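Local coordinates for major capsid protein P2 (Pseudoalteromonas phage pm2, PDB 2VVF), which forms the protein shell of the virion as a homotrimeric major capsid protein with a double jelly-roll fold, at residues 15-29 / 106-120. Sequence-based numbering, arbitrary orientation.
Sequences AGNSCSIKLPIGQTY and LGTVGLTTCEIKFDI
Two antiparallel strands of the N-terminal jelly roll, 18-23 and 114-120, pair here, and the same two segments pair again, as 28-29 with 106-107, in the other sheet. Backbone bonds such as Ile120 N to Asn17 O and Leu23 N to Cys114 O (2.8 Å) join the first pair. Tyr29 N to Leu106 O (2.9 Å) joins the second. Cys19, Ile21, Leu23, Cys114, Ile116 and Phe118 face the interior, where Leu23 and Ile116 meet Ile32 of the other sheet. Phe118 has CG between its backbone N and carbonyl carbon (chi1 60°), which brings one face of the ring under Cys19 O, offset toward the rim. Its CZ meets Cys19 CB at 3.7 Å, while Ile21 CG1 touches the ring edge. Cys19 SG rests on Ile120 CD1 (3.5 Å). On the opposite, more solvent-exposed face of the sheet Ser18 OG bonds Asp119 OD1 (2.7 Å) from above the carboxylate plane, and Asn46 holds OD2. At the crossover Thr108 OG1 gives a bond to Gln27 O (2.6 Å) and accepts one from Gly26 N (2.8 Å). Ile25 CG1 crosses Leu111 CB at about a right angle (4.0 Å). Tyr29 OH bonds Pro24 O, in the carbonyl plane. Antiparallel segments staying paired from one sheet to the facing one are characteristic of the viral jelly roll.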
ATOM      1  N   ALA A  15       2.438 -23.279  33.432  1.00 32.03           N
ATOM      2  CA  ALA A  15       1.774 -24.349  32.698  1.00 31.69           C
ATOM      3  C   ALA A  15       0.523 -24.844  33.422  1.00 35.20           C
ATOM      4  O   ALA A  15       0.544 -25.079  34.629  1.00 34.93           O
ATOM      5  CB  ALA A  15       2.737 -25.497  32.452  1.00 32.42           C
ATOM      6  N   GLY A  16      -0.565 -24.998  32.673  1.00 31.35           N
ATOM      7  CA  GLY A  16      -1.827 -25.478  33.228  1.00 30.91           C
ATOM      8  C   GLY A  16      -2.596 -24.389  33.969  1.00 34.22           C
ATOM      9  O   GLY A  16      -3.662 -24.643  34.533  1.00 33.80           O
ATOM     10  N   ASN A  17      -2.052 -23.176  33.966  1.00 30.34           N
ATOM     11  CA  ASN A  17      -2.681 -22.056  34.656  1.00 29.87           C
ATOM     12  C   ASN A  17      -3.657 -21.299  33.765  1.00 33.50           C
ATOM     13  O   ASN A  17      -3.543 -21.320  32.540  1.00 33.16           O
ATOM     14  CB  ASN A  17      -1.617 -21.090  35.177  1.00 29.74           C
ATOM     15  CG  ASN A  17      -1.276 -21.323  36.634  1.00 48.37           C
ATOM     16  OD1 ASN A  17      -1.561 -22.383  37.191  1.00 41.59           O
ATOM     17  ND2 ASN A  17      -0.652 -20.332  37.258  1.00 39.79           N
ATOM     18  N   SER A  18      -4.605 -20.616  34.396  1.00 29.94           N
ATOM     19  CA  SER A  18      -5.580 -19.801  33.681  1.00 29.74           C
ATOM     20  C   SER A  18      -5.253 -18.343  33.981  1.00 33.93           C
ATOM     21  O   SER A  18      -5.518 -17.851  35.079  1.00 33.38           O
ATOM     22  CB  SER A  18      -7.001 -20.124  34.149  1.00 32.95           C
ATOM     23  OG  SER A  18      -7.600 -21.105  33.320  1.00 41.52           O
ATOM     24  N   CYS A  19      -4.640 -17.667  33.017  1.00 30.74           N
ATOM     25  CA  CYS A  19      -4.242 -16.281  33.212  1.00 30.73           C
ATOM     26  C   CYS A  19      -5.145 -15.298  32.490  1.00 34.84           C
ATOM     27  O   CYS A  19      -6.012 -15.684  31.705  1.00 34.40           O
ATOM     28  CB  CYS A  19      -2.786 -16.073  32.794  1.00 30.97           C
ATOM     29  SG  CYS A  19      -1.663 -17.362  33.370  1.00 34.93           S
ATOM     30  N   SER A  20      -4.934 -14.018  32.767  1.00 31.60           N
ATOM     31  CA  SER A  20      -5.743 -12.974  32.162  1.00 31.56           C
ATOM     32  C   SER A  20      -4.956 -11.678  32.020  1.00 35.50           C
ATOM     33  O   SER A  20      -4.120 -11.355  32.864  1.00 35.31           O
ATOM     34  CB  SER A  20      -6.987 -12.732  33.016  1.00 35.12           C
ATOM     35  OG  SER A  20      -7.646 -11.542  32.635  1.00 44.39           O
ATOM     36  N   ILE A  21      -5.226 -10.943  30.947  1.00 31.94           N
ATOM     37  CA  ILE A  21      -4.583  -9.656  30.719  1.00 31.58           C
ATOM     38  C   ILE A  21      -5.607  -8.568  31.008  1.00 35.28           C
ATOM     39  O   ILE A  21      -6.390  -8.189  30.139  1.00 34.79           O
ATOM     40  CB  ILE A  21      -4.027  -9.531  29.285  1.00 34.66           C
ATOM     41  CG1 ILE A  21      -2.895 -10.535  29.062  1.00 35.00           C
ATOM     42  CG2 ILE A  21      -3.539  -8.108  29.027  1.00 35.18           C
ATOM     43  CD1 ILE A  21      -2.301 -10.481  27.675  1.00 40.66           C
ATOM     44  N   LYS A  22      -5.628  -8.103  32.251  1.00 31.93           N
ATOM     45  CA  LYS A  22      -6.575  -7.076  32.659  1.00 31.72           C
ATOM     46  C   LYS A  22      -6.114  -5.702  32.196  1.00 35.60           C
ATOM     47  O   LYS A  22      -5.067  -5.209  32.617  1.00 35.27           O
ATOM     48  CB  LYS A  22      -6.780  -7.104  34.173  1.00 34.08           C
ATOM     49  CG  LYS A  22      -7.077  -8.490  34.719  1.00 45.45           C
ATOM     50  CD  LYS A  22      -7.632  -8.431  36.129  1.00 53.90           C
ATOM     51  CE  LYS A  22      -8.211  -9.773  36.545  1.00 63.08           C
ATOM     52  NZ  LYS A  22      -9.013  -9.672  37.795  1.00 71.73           N
ATOM     53  N   LEU A  23      -6.897  -5.098  31.310  1.00 32.04           N
ATOM     54  CA  LEU A  23      -6.565  -3.792  30.760  1.00 31.76           C
ATOM     55  C   LEU A  23      -7.205  -2.652  31.541  1.00 35.48           C
ATOM     56  O   LEU A  23      -8.401  -2.681  31.842  1.00 35.11           O
ATOM     57  CB  LEU A  23      -6.962  -3.722  29.285  1.00 31.78           C
ATOM     58  CG  LEU A  23      -6.455  -4.876  28.416  1.00 36.43           C
ATOM     59  CD1 LEU A  23      -7.220  -4.940  27.105  1.00 36.64           C
ATOM     60  CD2 LEU A  23      -4.960  -4.739  28.166  1.00 38.77           C
ATOM     61  N   PRO A  24      -6.396  -1.648  31.862  1.00 31.67           N
ATOM     62  CA  PRO A  24      -6.864  -0.481  32.594  1.00 31.37           C
ATOM     63  C   PRO A  24      -7.845   0.326  31.750  1.00 35.25           C
ATOM     64  O   PRO A  24      -7.588   0.610  30.580  1.00 34.71           O
ATOM     65  CB  PRO A  24      -5.579   0.312  32.820  1.00 33.00           C
ATOM     66  CG  PRO A  24      -4.528  -0.737  32.950  1.00 37.37           C
ATOM     67  CD  PRO A  24      -4.964  -1.907  32.096  1.00 33.02           C
ATOM     68  N   ILE A  25      -8.975   0.680  32.352  1.00 32.00           N
ATOM     69  CA  ILE A  25     -10.010   1.439  31.660  1.00 31.89           C
ATOM     70  C   ILE A  25      -9.701   2.932  31.620  1.00 35.54           C
ATOM     71  O   ILE A  25      -9.094   3.476  32.545  1.00 35.07           O
ATOM     72  CB  ILE A  25     -11.400   1.175  32.273  1.00 35.08           C
ATOM     73  CG1 ILE A  25     -11.922  -0.199  31.843  1.00 35.59           C
ATOM     74  CG2 ILE A  25     -12.376   2.273  31.874  1.00 35.77           C
ATOM     75  CD1 ILE A  25     -11.152  -1.357  32.431  1.00 43.28           C
ATOM     76  N   GLY A  26     -10.123   3.592  30.547  1.00 31.91           N
ATOM     77  CA  GLY A  26      -9.905   5.026  30.407  1.00 31.57           C
ATOM     78  C   GLY A  26      -9.520   5.453  28.994  1.00 35.28           C
ATOM     79  O   GLY A  26     -10.040   6.441  28.477  1.00 34.78           O
ATOM     80  N   GLN A  27      -8.597   4.719  28.378  1.00 31.84           N
ATOM     81  CA  GLN A  27      -8.123   5.064  27.040  1.00 31.48           C
ATOM     82  C   GLN A  27      -8.563   4.091  25.951  1.00 34.11           C
ATOM     83  O   GLN A  27      -9.423   3.239  26.170  1.00 33.62           O
ATOM     84  CB  GLN A  27      -6.598   5.211  27.031  1.00 32.97           C
ATOM     85  CG  GLN A  27      -6.035   5.904  28.264  1.00 52.77           C
ATOM     86  CD  GLN A  27      -5.761   7.379  28.030  1.00 78.91           C
ATOM     87  OE1 GLN A  27      -6.544   8.072  27.382  1.00 76.25           O
ATOM     88  NE2 GLN A  27      -4.646   7.864  28.561  1.00 72.78           N
ATOM     89  N   THR A  28      -7.960   4.234  24.775  1.00 29.73           N
ATOM     90  CA  THR A  28      -8.269   3.387  23.628  1.00 28.93           C
ATOM     91  C   THR A  28      -7.080   2.497  23.280  1.00 32.07           C
ATOM     92  O   THR A  28      -5.948   2.967  23.187  1.00 31.62           O
ATOM     93  CB  THR A  28      -8.681   4.235  22.412  1.00 34.65           C
ATOM     94  OG1 THR A  28      -9.936   4.875  22.675  1.00 33.42           O
ATOM     95  CG2 THR A  28      -8.800   3.368  21.170  1.00 32.61           C
ATOM     96  N   TYR A  29      -7.346   1.210  23.081  1.00 28.06           N
ATOM     97  CA  TYR A  29      -6.302   0.258  22.718  1.00 27.44           C
ATOM     98  C   TYR A  29      -6.372  -0.044  21.227  1.00 30.70           C
ATOM     99  O   TYR A  29      -7.297  -0.710  20.762  1.00 30.16           O
ATOM    100  CB  TYR A  29      -6.454  -1.041  23.516  1.00 28.59           C
ATOM    101  CG  TYR A  29      -6.185  -0.889  24.994  1.00 30.25           C
ATOM    102  CD1 TYR A  29      -4.902  -1.034  25.507  1.00 32.11           C
ATOM    103  CD2 TYR A  29      -7.214  -0.596  25.880  1.00 30.98           C
ATOM    104  CE1 TYR A  29      -4.652  -0.891  26.859  1.00 32.79           C
ATOM    105  CE2 TYR A  29      -6.975  -0.455  27.234  1.00 31.89           C
ATOM    106  CZ  TYR A  29      -5.692  -0.602  27.718  1.00 39.12           C
ATOM    107  OH  TYR A  29      -5.448  -0.460  29.065  1.00 40.20           O
ATOM    108  N   LEU A 106     -10.114  -0.468  20.194  1.00 24.62           N
ATOM    109  CA  LEU A 106     -10.816  -0.880  21.402  1.00 24.27           C
ATOM    110  C   LEU A 106     -10.921   0.235  22.437  1.00 28.65           C
ATOM    111  O   LEU A 106     -10.078   0.347  23.329  1.00 28.28           O
ATOM    112  CB  LEU A 106     -10.143  -2.107  22.020  1.00 24.22           C
ATOM    113  CG  LEU A 106     -10.723  -2.605  23.346  1.00 28.67           C
ATOM    114  CD1 LEU A 106     -12.220  -2.842  23.219  1.00 28.68           C
ATOM    115  CD2 LEU A 106     -10.011  -3.870  23.795  1.00 30.92           C
ATOM    116  N   GLY A 107     -11.968   1.046  22.323  1.00 25.39           N
ATOM    117  CA  GLY A 107     -12.205   2.118  23.281  1.00 25.25           C
ATOM    118  C   GLY A 107     -12.693   1.467  24.568  1.00 29.71           C
ATOM    119  O   GLY A 107     -13.360   0.432  24.525  1.00 29.28           O
ATOM    120  N   THR A 108     -12.348   2.056  25.709  1.00 26.74           N
ATOM    121  CA  THR A 108     -12.740   1.493  26.998  1.00 26.70           C
ATOM    122  C   THR A 108     -13.619   2.417  27.838  1.00 31.30           C
ATOM    123  O   THR A 108     -14.077   2.035  28.916  1.00 30.83           O
ATOM    124  CB  THR A 108     -11.518   1.006  27.796  1.00 33.75           C
ATOM    125  OG1 THR A 108     -10.725   2.130  28.190  1.00 33.61           O
ATOM    126  CG2 THR A 108     -10.672   0.062  26.954  1.00 31.60           C
ATOM    127  N   VAL A 109     -13.858   3.627  27.345  1.00 28.49           N
ATOM    128  CA  VAL A 109     -14.676   4.592  28.072  1.00 28.56           C
ATOM    129  C   VAL A 109     -16.073   4.058  28.381  1.00 33.32           C
ATOM    130  O   VAL A 109     -16.791   3.614  27.485  1.00 33.09           O
ATOM    131  CB  VAL A 109     -14.737   5.945  27.346  1.00 32.35           C
ATOM    132  CG1 VAL A 109     -15.880   6.788  27.889  1.00 32.11           C
ATOM    133  CG2 VAL A 109     -13.411   6.678  27.482  1.00 32.13           C
ATOM    134  N   GLY A 110     -16.454   4.111  29.656  1.00 30.41           N
ATOM    135  CA  GLY A 110     -17.767   3.644  30.094  1.00 30.44           C
ATOM    136  C   GLY A 110     -17.732   2.177  30.513  1.00 34.75           C
ATOM    137  O   GLY A 110     -18.711   1.646  31.039  1.00 34.36           O
ATOM    138  N   LEU A 111     -16.597   1.531  30.274  1.00 31.56           N
ATOM    139  CA  LEU A 111     -16.416   0.122  30.609  1.00 31.38           C
ATOM    140  C   LEU A 111     -16.088  -0.066  32.087  1.00 35.30           C
ATOM    141  O   LEU A 111     -15.537   0.826  32.730  1.00 34.80           O
ATOM    142  CB  LEU A 111     -15.289  -0.484  29.763  1.00 31.34           C
ATOM    143  CG  LEU A 111     -15.667  -0.936  28.351  1.00 35.86           C
ATOM    144  CD1 LEU A 111     -14.699  -1.579  27.728  1.00 35.95           C
ATOM    145  CD2 LEU A 111     -16.505  -1.990  28.367  1.00 38.05           C
ATOM    146  N   THR A 112     -16.414  -1.242  32.612  1.00 32.00           N
ATOM    147  CA  THR A 112     -16.119  -1.571  34.002  1.00 31.94           C
ATOM    148  C   THR A 112     -14.926  -2.521  34.036  1.00 35.77           C
ATOM    149  O   THR A 112     -14.106  -2.477  34.956  1.00 35.43           O
ATOM    150  CB  THR A 112     -17.341  -2.169  34.720  1.00 40.33           C
ATOM    151  OG1 THR A 112     -18.416  -1.223  34.709  1.00 39.86           O
ATOM    152  CG2 THR A 112     -16.990  -2.523  36.159  1.00 38.62           C
ATOM    153  N   THR A 113     -14.828  -3.364  33.013  1.00 32.05           N
ATOM    154  CA  THR A 113     -13.726  -4.309  32.898  1.00 31.73           C
ATOM    155  C   THR A 113     -13.387  -4.638  31.448  1.00 35.06           C
ATOM    156  O   THR A 113     -14.273  -4.810  30.610  1.00 34.74           O
ATOM    157  CB  THR A 113     -13.970  -5.593  33.717  1.00 40.02           C
ATOM    158  OG1 THR A 113     -15.025  -6.358  33.118  1.00 39.76           O
ATOM    159  CG2 THR A 113     -14.336  -5.255  35.150  1.00 38.73           C
ATOM    160  N   CYS A 114     -12.093  -4.727  31.168  1.00 31.09           N
ATOM    161  CA  CYS A 114     -11.596  -5.092  29.848  1.00 30.76           C
ATOM    162  C   CYS A 114     -10.541  -6.169  30.069  1.00 33.93           C
ATOM    163  O   CYS A 114      -9.500  -5.915  30.676  1.00 33.54           O
ATOM    164  CB  CYS A 114     -10.992  -3.883  29.134  1.00 31.08           C
ATOM    165  SG  CYS A 114     -11.043  -4.002  27.330  1.00 35.00           S
ATOM    166  N   GLU A 115     -10.832  -7.382  29.618  1.00 29.74           N
ATOM    167  CA  GLU A 115      -9.936  -8.502  29.852  1.00 29.31           C
ATOM    168  C   GLU A 115      -9.631  -9.348  28.620  1.00 32.27           C
ATOM    169  O   GLU A 115     -10.437  -9.449  27.693  1.00 31.77           O
ATOM    170  CB  GLU A 115     -10.543  -9.410  30.924  1.00 30.80           C
ATOM    171  CG  GLU A 115      -9.649  -9.670  32.118  1.00 42.46           C
ATOM    172  CD  GLU A 115     -10.404 -10.296  33.274  1.00 64.82           C
ATOM    173  OE1 GLU A 115     -11.050  -9.547  34.035  1.00 59.33           O
ATOM    174  OE2 GLU A 115     -10.367 -11.537  33.410  1.00 60.77           O
ATOM    175  N   ILE A 116      -8.473  -9.997  28.656  1.00 27.85           N
ATOM    176  CA  ILE A 116      -8.065 -10.926  27.612  1.00 27.30           C
ATOM    177  C   ILE A 116      -7.665 -12.213  28.325  1.00 30.73           C
ATOM    178  O   ILE A 116      -6.517 -12.379  28.738  1.00 30.03           O
ATOM    179  CB  ILE A 116      -6.912 -10.377  26.753  1.00 30.27           C
ATOM    180  CG1 ILE A 116      -7.391  -9.196  25.909  1.00 30.58           C
ATOM    181  CG2 ILE A 116      -6.363 -11.469  25.849  1.00 30.59           C
ATOM    182  CD1 ILE A 116      -6.327  -8.648  24.985  1.00 36.31           C
ATOM    183  N   LYS A 117      -8.641 -13.092  28.520  1.00 27.23           N
ATOM    184  CA  LYS A 117      -8.417 -14.344  29.226  1.00 26.96           C
ATOM    185  C   LYS A 117      -7.915 -15.453  28.310  1.00 31.21           C
ATOM    186  O   LYS A 117      -8.165 -15.441  27.106  1.00 30.96           O
ATOM    187  CB  LYS A 117      -9.694 -14.789  29.944  1.00 29.14           C
ATOM    188  CG  LYS A 117     -10.169 -13.826  31.018  1.00 40.15           C
ATOM    189  CD  LYS A 117     -11.655 -13.990  31.290  1.00 48.95           C
ATOM    190  CE  LYS A 117     -11.908 -14.974  32.421  1.00 59.07           C
ATOM    191  NZ  LYS A 117     -13.114 -14.609  33.214  1.00 68.04           N
ATOM    192  N   PHE A 118      -7.214 -16.415  28.899  1.00 27.87           N
ATOM    193  CA  PHE A 118      -6.673 -17.544  28.155  1.00 27.68           C
ATOM    194  C   PHE A 118      -6.151 -18.600  29.121  1.00 31.98           C
ATOM    195  O   PHE A 118      -5.892 -18.311  30.288  1.00 31.43           O
ATOM    196  CB  PHE A 118      -5.553 -17.085  27.215  1.00 29.36           C
ATOM    197  CG  PHE A 118      -4.395 -16.437  27.920  1.00 30.83           C
ATOM    198  CD1 PHE A 118      -4.387 -15.074  28.161  1.00 33.76           C
ATOM    199  CD2 PHE A 118      -3.318 -17.196  28.355  1.00 32.95           C
ATOM    200  CE1 PHE A 118      -3.326 -14.476  28.817  1.00 34.60           C
ATOM    201  CE2 PHE A 118      -2.254 -16.604  29.011  1.00 35.66           C
ATOM    202  CZ  PHE A 118      -2.258 -15.242  29.242  1.00 33.70           C
ATOM    203  N   ASP A 119      -5.999 -19.823  28.627  1.00 29.18           N
ATOM    204  CA  ASP A 119      -5.504 -20.924  29.441  1.00 29.32           C
ATOM    205  C   ASP A 119      -4.160 -21.418  28.913  1.00 34.41           C
ATOM    206  O   ASP A 119      -3.987 -21.603  27.707  1.00 34.15           O
ATOM    207  CB  ASP A 119      -6.509 -22.078  29.447  1.00 31.01           C
ATOM    208  CG  ASP A 119      -7.916 -21.625  29.782  1.00 40.38           C
ATOM    209  OD1 ASP A 119      -8.067 -20.729  30.640  1.00 40.92           O
ATOM    210  OD2 ASP A 119      -8.873 -22.165  29.188  1.00 45.53           O
ATOM    211  N   ILE A 120      -3.210 -21.629  29.817  1.00 31.65           N
ATOM    212  CA  ILE A 120      -1.896 -22.125  29.428  1.00 31.89           C
ATOM    213  C   ILE A 120      -1.882 -23.647  29.502  1.00 37.08           C
ATOM    214  O   ILE A 120      -2.166 -24.232  30.549  1.00 36.45           O
ATOM    215  CB  ILE A 120      -0.772 -21.505  30.284  1.00 34.87           C
ATOM    216  CG1 ILE A 120      -0.947 -19.989  30.382  1.00 35.24           C
ATOM    217  CG2 ILE A 120       0.594 -21.852  29.703  1.00 35.33           C
ATOM    218  CD1 ILE A 120       0.163 -19.294  31.141  1.00 41.47           C
TER